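Local coordinates for protein ABC-type phosphate transport system, periplasmic component (Lactobacillus brevis, PDB 4ECF) that probably serves as the extracytoplasmic solute-binding component that captures phosphate for import by a PstSACB-type ABC transporter, at residues A[79-84]-A[204-209]. Numbering follows the deposited sequence.
Sequences AVVGIT and IWSYEH
With CG1 of Val80 turned opposite its backbone N (chi1 163°) and CG2 opposite the carbonyl carbon, the two methyls part, one to the Trp205 indole and one to the Tyr207 ring. CG1 approaches Trp205 CE3 to 3.6 Å, and CG2 comes equally near Tyr207 CD1; the Val80 and Tyr207 side chains lie side by side, pointing the same way. The indole rim adds a contact within its own strand: Trp205 CZ3 lies 3.7 Å above one face of the Tyr207 ring, offset toward its rim. On the other face of the sheet, Glu208 bends at chi2 and lays its carboxylate across Val81, with CD 3.5 Å from Val81 CG1. The backbones between these two faces are antiparallel with strong twist, their short axes at 141°. Val81 and Ser206 form a hydrogen-bonded pair: Val81 N to Ser206 O is 2.9 Å, and Ser206 N returns a bond to Val81 O in the carbonyl plane. The flanking Val80–Tyr207 and Gly82–Trp205 pairs are non-hydrogen-bonded. Past Gly82–Trp205, Ile83 N reaches Ile204 O at 3.0 Å, while Ile204 CG2 packs on Ile83 CB; at the other end Glu208 N meets Ala79 O at 2.8 Å, nearly straight at the hydrogen (172°) but above the carbonyl plane. Arg252 makes a cation-pi contact with Trp205, its backbone N bonds Tyr207 OH, and Asp59 O takes up Ser206 OG. This pairing of strands 73-87 and 205-213 near the chain's centre is consistent with the two-strand hinge between the lobes of a class II periplasmic binding protein. With every touching residue buried, the chemistry implies main-chain bonds along the whole pairing, an apolar-aromatic cluster on the Val80 face, and a carboxylate beside Val81 whose ionisation the buried setting might shift.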
loop_
_atom_site.group_PDB
_atom_site.type_symbol
_atom_site.label_atom_id
_atom_site.label_comp_id
_atom_site.label_asym_id
_atom_site.label_seq_id
_atom_site.Cartn_x
_atom_site.Cartn_y
_atom_site.Cartn_z
ATOM N N ALA A 79 8.581 5.794 -4.047
ATOM C CA ALA A 79 7.518 5.406 -4.980
ATOM C C ALA A 79 6.202 5.964 -4.454
ATOM O O ALA A 79 6.128 6.435 -3.308
ATOM C CB ALA A 79 7.433 3.885 -5.081
ATOM N N VAL A 80 5.201 5.953 -5.326
ATOM C CA VAL A 80 3.789 6.121 -4.939
ATOM C C VAL A 80 3.117 4.784 -5.260
ATOM O O VAL A 80 3.415 4.126 -6.280
ATOM C CB VAL A 80 3.124 7.292 -5.686
ATOM C CG1 VAL A 80 1.594 7.205 -5.595
ATOM C CG2 VAL A 80 3.716 8.615 -5.179
ATOM N N VAL A 81 2.238 4.337 -4.381
ATOM C CA VAL A 81 1.413 3.127 -4.589
ATOM C C VAL A 81 -0.072 3.504 -4.599
ATOM O O VAL A 81 -0.543 4.241 -3.721
ATOM C CB VAL A 81 1.734 2.055 -3.526
ATOM C CG1 VAL A 81 1.249 2.498 -2.130
ATOM C CG2 VAL A 81 1.211 0.693 -3.951
ATOM N N GLY A 82 -0.790 3.010 -5.604
ATOM C CA GLY A 82 -2.234 3.096 -5.653
ATOM C C GLY A 82 -2.864 1.976 -4.852
ATOM O O GLY A 82 -2.289 0.874 -4.725
ATOM N N ILE A 83 -4.006 2.283 -4.263
ATOM C CA ILE A 83 -4.827 1.308 -3.514
ATOM C C ILE A 83 -6.209 1.258 -4.148
ATOM O O ILE A 83 -6.830 2.311 -4.453
ATOM C CB ILE A 83 -4.915 1.698 -2.033
ATOM C CG1 ILE A 83 -3.525 1.615 -1.393
ATOM C CG2 ILE A 83 -5.970 0.833 -1.270
ATOM C CD1 ILE A 83 -3.414 2.486 -0.167
ATOM N N THR A 84 -6.707 0.041 -4.316
ATOM C CA THR A 84 -8.007 -0.172 -4.954
ATOM C C THR A 84 -8.883 -1.146 -4.153
ATOM O O THR A 84 -8.387 -2.112 -3.580
ATOM C CB THR A 84 -7.885 -0.682 -6.382
ATOM O OG1 THR A 84 -9.194 -0.781 -6.977
ATOM C CG2 THR A 84 -7.218 -2.031 -6.476
ATOM N N ILE A 204 -7.029 7.483 -3.961
ATOM C CA ILE A 204 -6.551 6.494 -2.954
ATOM C C ILE A 204 -5.147 5.986 -3.340
ATOM O O ILE A 204 -5.004 5.069 -4.144
ATOM C CB ILE A 204 -7.530 5.301 -2.756
ATOM C CG1 ILE A 204 -9.004 5.708 -2.887
ATOM C CG2 ILE A 204 -7.214 4.657 -1.411
ATOM C CD1 ILE A 204 -9.933 4.512 -2.733
ATOM N N TRP A 205 -4.119 6.599 -2.726
ATOM C CA TRP A 205 -2.728 6.334 -3.038
ATOM C C TRP A 205 -1.937 6.886 -1.890
ATOM O O TRP A 205 -2.421 7.762 -1.124
ATOM C CB TRP A 205 -2.274 6.928 -4.371
ATOM C CG TRP A 205 -2.450 8.414 -4.509
ATOM C CD1 TRP A 205 -3.470 9.090 -5.152
ATOM C CD2 TRP A 205 -1.499 9.423 -4.104
ATOM N NE1 TRP A 205 -3.253 10.441 -5.119
ATOM C CE2 TRP A 205 -2.078 10.713 -4.491
ATOM C CE3 TRP A 205 -0.281 9.400 -3.412
ATOM C CZ2 TRP A 205 -1.426 11.908 -4.244
ATOM C CZ3 TRP A 205 0.366 10.629 -3.183
ATOM C CH2 TRP A 205 -0.212 11.849 -3.587
ATOM N N SER A 206 -0.717 6.406 -1.735
ATOM C CA SER A 206 0.195 7.009 -0.754
ATOM C C SER A 206 1.634 6.976 -1.250
ATOM O O SER A 206 1.951 6.255 -2.188
ATOM C CB SER A 206 0.112 6.329 0.613
ATOM O OG SER A 206 0.735 5.053 0.598
ATOM N N TYR A 207 2.498 7.709 -0.552
ATOM C CA TYR A 207 3.926 7.635 -0.789
ATOM C C TYR A 207 4.452 6.391 -0.065
ATOM O O TYR A 207 3.926 5.994 0.972
ATOM C CB TYR A 207 4.666 8.889 -0.281
ATOM C CG TYR A 207 4.234 10.169 -0.980
ATOM C CD1 TYR A 207 4.677 10.485 -2.266
ATOM C CD2 TYR A 207 3.375 11.058 -0.342
ATOM C CE1 TYR A 207 4.260 11.669 -2.902
ATOM C CE2 TYR A 207 2.952 12.230 -0.975
ATOM C CZ TYR A 207 3.438 12.534 -2.256
ATOM O OH TYR A 207 3.023 13.714 -2.903
ATOM N N GLU A 208 5.437 5.763 -0.686
ATOM C CA GLU A 208 6.175 4.616 -0.119
ATOM C C GLU A 208 7.487 5.085 0.455
ATOM O O GLU A 208 8.263 5.806 -0.219
ATOM C CB GLU A 208 6.442 3.574 -1.190
ATOM C CG GLU A 208 5.183 2.943 -1.777
ATOM C CD GLU A 208 4.476 1.992 -0.839
ATOM O OE1 GLU A 208 4.145 2.403 0.310
ATOM O OE2 GLU A 208 4.256 0.849 -1.283
ATOM N N HIS A 209 7.770 4.652 1.697
ATOM C CA HIS A 209 8.897 5.160 2.491
ATOM C C HIS A 209 9.822 4.041 2.931
ATOM O O HIS A 209 9.337 2.965 3.367
ATOM C CB HIS A 209 8.389 5.808 3.762
ATOM C CG HIS A 209 7.403 6.911 3.567
ATOM N ND1 HIS A 209 7.710 8.212 3.770
ATOM C CD2 HIS A 209 6.049 6.849 3.336
ATOM C CE1 HIS A 209 6.580 8.969 3.624
ATOM N NE2 HIS A 209 5.563 8.123 3.333
#